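Local coordinates for SnoN,Epimerase SnoN (Streptomyces nogalater, PDB 5EP9), which acts as a non-heme iron, 2-oxoglutarate-dependent epimerase in the biosynthesis of the polyketide nogalamycin in Streptomyces nogalater, at residues W76-A80 with G81-D85; K128-E132 with K133-V137. All blocks are in the same frame, centred on the assembly; numbering follows the deposited sequence.

Contact 1. Residues W76-A80 with G81-D85; sequences WGSGA and GTVMD. With AKG (2-oxoglutaric acid), chain E.
Val-83 and Met-84 both pack on the indole of Trp-76, one over a ring face and the other by its side. Val-83 CG1 lies 4.0 Å from the centroid of the Trp-76 six-membered ring and 17° off the ring normal, a CH-pi contact over the ring centre. Met-84 meets the benzo part: its CG lies 3.7 Å from Trp-76 CE3, and its SD sits at the ring edge, 5.1 Å from the centroid of the Trp-76 six-membered ring, a Met-aromatic contact. The Trp-76 CG is anti to the backbone N (chi1 -177°), which swings the indole across the neighbouring strand. The Met-84 chain then bends at its last torsion (chi3 71°) and delivers CE to 3.4 Å from O4 of the C5 carboxylate of 2-oxoglutarate. With Met-84 cut back to an alanine, the indole edge and the C5 carboxylate would probably lose the apolar neighbour they share. Val-83 and Met-84 together oppose Trp-76 in a classic beta bulge, so that Trp-76 O accepts from both Val-83 N at 2.9 Å and Met-84 N at 3.1 Å, while Trp-76 N donates to Met-84 O at 2.9 Å. Farther along, Ser-78 N bonds to Gly-81 O at 2.9 Å, and the return bond from Gly-81 N to Ser-78 O is weak. At the backbone angles of Gly-81 a side chain would be jammed against Ala-80 O. Thr-139, from strand 139-142, touches Trp-76, Val-83 and Met-84. The whole is a bulged beta hairpin in the first SnoN portion of the fusion, at the edge of the larger antiparallel sheet with strand 74-77 outermost, and Met-84 brings it to the 2-oxoglutarate pocket of a PhyH-family enzyme of the cupin clan.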
loop_
_atom_site.group_PDB
_atom_site.type_symbol
_atom_site.label_atom_id
_atom_site.label_comp_id
_atom_site.label_asym_id
_atom_site.label_seq_id
_atom_site.Cartn_x
_atom_site.Cartn_y
_atom_site.Cartn_z
ATOM N N TRP A 76 12.653 -5.948 6.602
ATOM C CA TRP A 76 13.044 -4.563 6.385
ATOM C C TRP A 76 13.668 -4.002 7.681
ATOM O O TRP A 76 13.004 -3.692 8.671
ATOM C CB TRP A 76 11.852 -3.701 5.961
ATOM C CG TRP A 76 12.158 -2.204 5.627
ATOM C CD1 TRP A 76 13.376 -1.587 5.604
ATOM C CD2 TRP A 76 11.194 -1.189 5.256
ATOM N NE1 TRP A 76 13.223 -0.256 5.254
ATOM C CE2 TRP A 76 11.894 0.009 5.033
ATOM C CE3 TRP A 76 9.816 -1.202 5.061
ATOM C CZ2 TRP A 76 11.242 1.215 4.659
ATOM C CZ3 TRP A 76 9.136 -0.007 4.668
ATOM C CH2 TRP A 76 9.853 1.184 4.477
ATOM N N GLY A 77 14.980 -3.994 7.660
ATOM C CA GLY A 77 15.801 -3.635 8.791
ATOM C C GLY A 77 16.462 -2.319 8.405
ATOM O O GLY A 77 16.437 -1.889 7.278
ATOM N N SER A 78 16.980 -1.663 9.411
ATOM C CA SER A 78 17.828 -0.436 9.267
ATOM C C SER A 78 18.856 -0.554 10.367
ATOM O O SER A 78 18.884 -1.547 11.102
ATOM C CB SER A 78 17.000 0.884 9.313
ATOM O OG SER A 78 16.309 1.088 10.569
ATOM N N GLY A 79 19.719 0.431 10.459
ATOM C CA GLY A 79 20.702 0.518 11.597
ATOM C C GLY A 79 19.960 0.644 12.913
ATOM O O GLY A 79 20.279 -0.047 13.880
ATOM N N ALA A 80 18.904 1.471 12.875
ATOM C CA ALA A 80 17.951 1.697 14.008
ATOM C C ALA A 80 17.318 0.402 14.564
ATOM O O ALA A 80 17.054 0.306 15.793
ATOM C CB ALA A 80 16.831 2.693 13.638
ATOM N N GLY A 81 17.085 -0.578 13.672
ATOM C CA GLY A 81 16.502 -1.894 14.052
ATOM C C GLY A 81 15.488 -2.360 13.029
ATOM O O GLY A 81 15.524 -1.959 11.890
ATOM N N THR A 82 14.524 -3.137 13.484
ATOM C CA THR A 82 13.541 -3.698 12.600
ATOM C C THR A 82 12.314 -2.816 12.384
ATOM O O THR A 82 11.428 -2.666 13.215
ATOM C CB THR A 82 13.090 -5.091 13.024
ATOM O OG1 THR A 82 14.257 -5.926 13.165
ATOM C CG2 THR A 82 12.093 -5.692 12.004
ATOM N N VAL A 83 12.226 -2.422 11.136
ATOM C CA VAL A 83 11.151 -1.602 10.635
ATOM C C VAL A 83 9.925 -2.467 10.515
ATOM O O VAL A 83 8.841 -2.089 10.944
ATOM C CB VAL A 83 11.514 -0.950 9.278
ATOM C CG1 VAL A 83 10.373 -0.118 8.810
ATOM C CG2 VAL A 83 12.785 -0.054 9.361
ATOM N N MET A 84 10.104 -3.610 9.886
ATOM C CA MET A 84 9.021 -4.566 9.698
ATOM C C MET A 84 9.489 -5.900 9.117
ATOM O O MET A 84 10.563 -5.994 8.555
ATOM C CB MET A 84 7.915 -4.052 8.766
ATOM C CG MET A 84 8.389 -3.764 7.352
ATOM S SD MET A 84 6.901 -3.285 6.403
ATOM C CE MET A 84 6.532 -1.665 7.091
ATOM N N ASP A 85 8.580 -6.864 9.174
ATOM C CA ASP A 85 8.711 -8.121 8.396
ATOM C C ASP A 85 7.533 -8.095 7.443
ATOM O O ASP A 85 6.436 -7.626 7.828
ATOM C CB ASP A 85 8.629 -9.341 9.279
ATOM C CG ASP A 85 9.851 -9.488 10.212
ATOM O OD1 ASP A 85 10.980 -9.821 9.748
ATOM O OD2 ASP A 85 9.654 -9.239 11.438
HETATM C C1 AKG E . 3.111 1.988 2.527
HETATM O O1 AKG E . 3.379 2.614 1.469
HETATM O O2 AKG E . 2.084 1.276 2.642
HETATM C C2 AKG E . 3.997 2.126 3.707
HETATM O O5 AKG E . 5.011 2.847 3.620
HETATM C C3 AKG E . 3.612 1.340 4.982
HETATM C C4 AKG E . 4.427 1.642 6.236
HETATM C C5 AKG E . 4.067 0.847 7.469
HETATM O O3 AKG E . 3.093 0.073 7.433
HETATM O O4 AKG E . 4.785 0.943 8.511
#

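Contact 2. Residues K128-E132 with K133-V137; sequences KENKE and KDASV
Lys-131 and Asp-134 run side by side, pointing the same way, across a tight chain reversal. Their salt bridge is long: Lys-131 NZ lies 3.4 Å from Asp-134 OD2, while the Lys-131 CD methylene lies alongside at 3.6 Å from the same Asp-134 OD2. A chi1 of -176° turns the Asp-134 carboxylate away from its own N and along the lysine chain. Water 1 accepts from Lys-131 NZ at 3.0 Å and lies within hydrogen-bonding distance of Asp-134 OD2 and Glu-129 O. The ammonium also pairs with Asp-85, and Asp-134 OD1 is bonded to Thr-82. Asn-130 turns its amide across to the returning chain, where OD1 takes Ser-136 N at 3.0 Å, the donor tilted 24° from the carbonyl plane. ND2 and Ser-136 OG instead bond to Asn-230, in the other SnoN portion of the fusion. Lys-128 reaches past Ser-136, and a kink at chi4 (-93°) turns its ammonium toward Val-137 O, NZ donating at 2.8 Å in the carbonyl plane. The same NZ also bonds to Val-83 O and Thr-139 OG1, three oxygens for the buried ammonium. Asp-134 N to Lys-131 O (3.3 Å) closes a type II beta turn, and Lys-131 N to Asp-134 O (3.0 Å) makes the two a hydrogen-bonded antiparallel pair, the tip of the loop between strands 118-128 and 139-142 in the first SnoN portion.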
loop_
_atom_site.group_PDB
_atom_site.type_symbol
_atom_site.label_atom_id
_atom_site.label_comp_id
_atom_site.label_asym_id
_atom_site.label_seq_id
_atom_site.Cartn_x
_atom_site.Cartn_y
_atom_site.Cartn_z
ATOM N N LYS A 128 4.628 -5.525 12.191
ATOM C CA LYS A 128 5.482 -4.903 13.197
ATOM C C LYS A 128 5.201 -5.441 14.536
ATOM O O LYS A 128 4.086 -5.429 15.004
ATOM C CB LYS A 128 5.276 -3.381 13.349
ATOM C CG LYS A 128 5.805 -2.527 12.288
ATOM C CD LYS A 128 5.752 -1.057 12.815
ATOM C CE LYS A 128 6.055 -0.075 11.700
ATOM N NZ LYS A 128 7.479 0.293 11.634
ATOM N N GLU A 129 6.236 -5.923 15.157
ATOM C CA GLU A 129 6.141 -6.456 16.480
ATOM C C GLU A 129 7.453 -6.452 17.181
ATOM O O GLU A 129 8.498 -6.372 16.569
ATOM C CB GLU A 129 5.653 -7.920 16.446
ATOM C CG GLU A 129 6.694 -8.874 15.890
ATOM C CD GLU A 129 6.233 -10.317 15.896
ATOM O OE1 GLU A 129 5.125 -10.640 16.426
ATOM O OE2 GLU A 129 7.028 -11.127 15.396
ATOM N N ASN A 130 7.353 -6.478 18.503
ATOM C CA ASN A 130 8.538 -6.628 19.399
ATOM C C ASN A 130 8.869 -8.104 19.668
ATOM O O ASN A 130 8.008 -8.869 20.051
ATOM C CB ASN A 130 8.301 -5.915 20.698
ATOM C CG ASN A 130 8.024 -4.443 20.471
ATOM O OD1 ASN A 130 8.847 -3.746 19.940
ATOM N ND2 ASN A 130 6.878 -3.984 20.900
ATOM N N LYS A 131 10.092 -8.483 19.401
ATOM C CA LYS A 131 10.569 -9.832 19.678
ATOM C C LYS A 131 11.587 -9.638 20.771
ATOM O O LYS A 131 11.977 -8.503 21.121
ATOM C CB LYS A 131 11.282 -10.512 18.464
ATOM C CG LYS A 131 10.503 -10.773 17.180
ATOM C CD LYS A 131 11.464 -10.816 15.977
ATOM C CE LYS A 131 10.810 -10.653 14.596
ATOM N NZ LYS A 131 10.592 -9.232 14.212
ATOM N N GLU A 132 12.083 -10.770 21.233
ATOM C CA GLU A 132 13.218 -10.798 22.120
ATOM C C GLU A 132 14.492 -10.261 21.502
ATOM O O GLU A 132 14.929 -10.726 20.493
ATOM C CB GLU A 132 13.503 -12.258 22.512
ATOM C CG GLU A 132 12.331 -12.965 23.186
ATOM C CD GLU A 132 11.989 -12.363 24.545
ATOM O OE1 GLU A 132 12.699 -11.448 25.035
ATOM O OE2 GLU A 132 10.995 -12.806 25.123
ATOM N N LYS A 133 15.067 -9.278 22.154
ATOM C CA LYS A 133 16.289 -8.590 21.679
ATOM C C LYS A 133 16.135 -7.887 20.329
ATOM O O LYS A 133 17.124 -7.370 19.783
ATOM C CB LYS A 133 17.534 -9.533 21.601
ATOM C CG LYS A 133 18.838 -8.781 21.892
ATOM C CD LYS A 133 19.974 -9.661 22.379
ATOM C CE LYS A 133 19.995 -9.513 23.874
ATOM N NZ LYS A 133 21.167 -10.186 24.442
ATOM N N ASP A 134 14.906 -7.786 19.844
ATOM C CA ASP A 134 14.625 -7.101 18.591
ATOM C C ASP A 134 13.356 -6.270 18.690
ATOM O O ASP A 134 12.264 -6.682 18.373
ATOM C CB ASP A 134 14.546 -8.119 17.451
ATOM C CG ASP A 134 14.341 -7.444 16.084
ATOM O OD1 ASP A 134 14.963 -6.409 15.825
ATOM O OD2 ASP A 134 13.510 -7.897 15.287
ATOM N N ALA A 135 13.535 -5.038 19.069
ATOM C CA ALA A 135 12.429 -4.091 19.187
ATOM C C ALA A 135 12.048 -3.551 17.816
ATOM O O ALA A 135 12.863 -3.262 16.980
ATOM C CB ALA A 135 12.779 -2.913 20.149
ATOM N N SER A 136 10.760 -3.430 17.644
ATOM C CA SER A 136 10.141 -2.682 16.577
ATOM C C SER A 136 10.652 -1.217 16.590
ATOM O O SER A 136 10.674 -0.598 17.615
ATOM C CB SER A 136 8.614 -2.682 16.835
ATOM O OG SER A 136 7.920 -1.996 15.856
ATOM N N VAL A 137 10.904 -0.683 15.397
ATOM C CA VAL A 137 11.241 0.717 15.181
ATOM C C VAL A 137 10.242 1.359 14.214
ATOM O O VAL A 137 9.483 0.637 13.542
ATOM C CB VAL A 137 12.707 0.921 14.763
ATOM C CG1 VAL A 137 13.627 0.241 15.796
ATOM C CG2 VAL A 137 12.970 0.436 13.333
HETATM O O HOH W 1 10.983 -6.598 15.599
HETATM O O HOH W 2 9.154 -0.923 19.849
#

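Contacts 1 and 2 follow in series within the first SnoN portion of the construct, their centres about 9 Å apart. Two probable hydrogen bonds tie them: Thr-82 OG1 to Asp-134 OD1 at 2.8 Å and Val-83 O to Lys-128 NZ at 2.8 Å. Packing adds to these, Val-137 CG2 lying 3.7 Å from Val-83 N, beside backbone bonding between Thr-82 and Val-137. Met-84 of contact 1 and Lys-128 of contact 2 line the 2-oxoglutarate pocket: the Lys-128 side chain comes to about 4 Å from the cosubstrate, near Thr-139 and Arg-236, both of which hydrogen-bond to the 2-oxoglutarate. The side chain of Trp-76 is about 6 Å from the bound iron(III) ion. The side chain of Lys-128 is about 11 Å from the bound iron(III) ion.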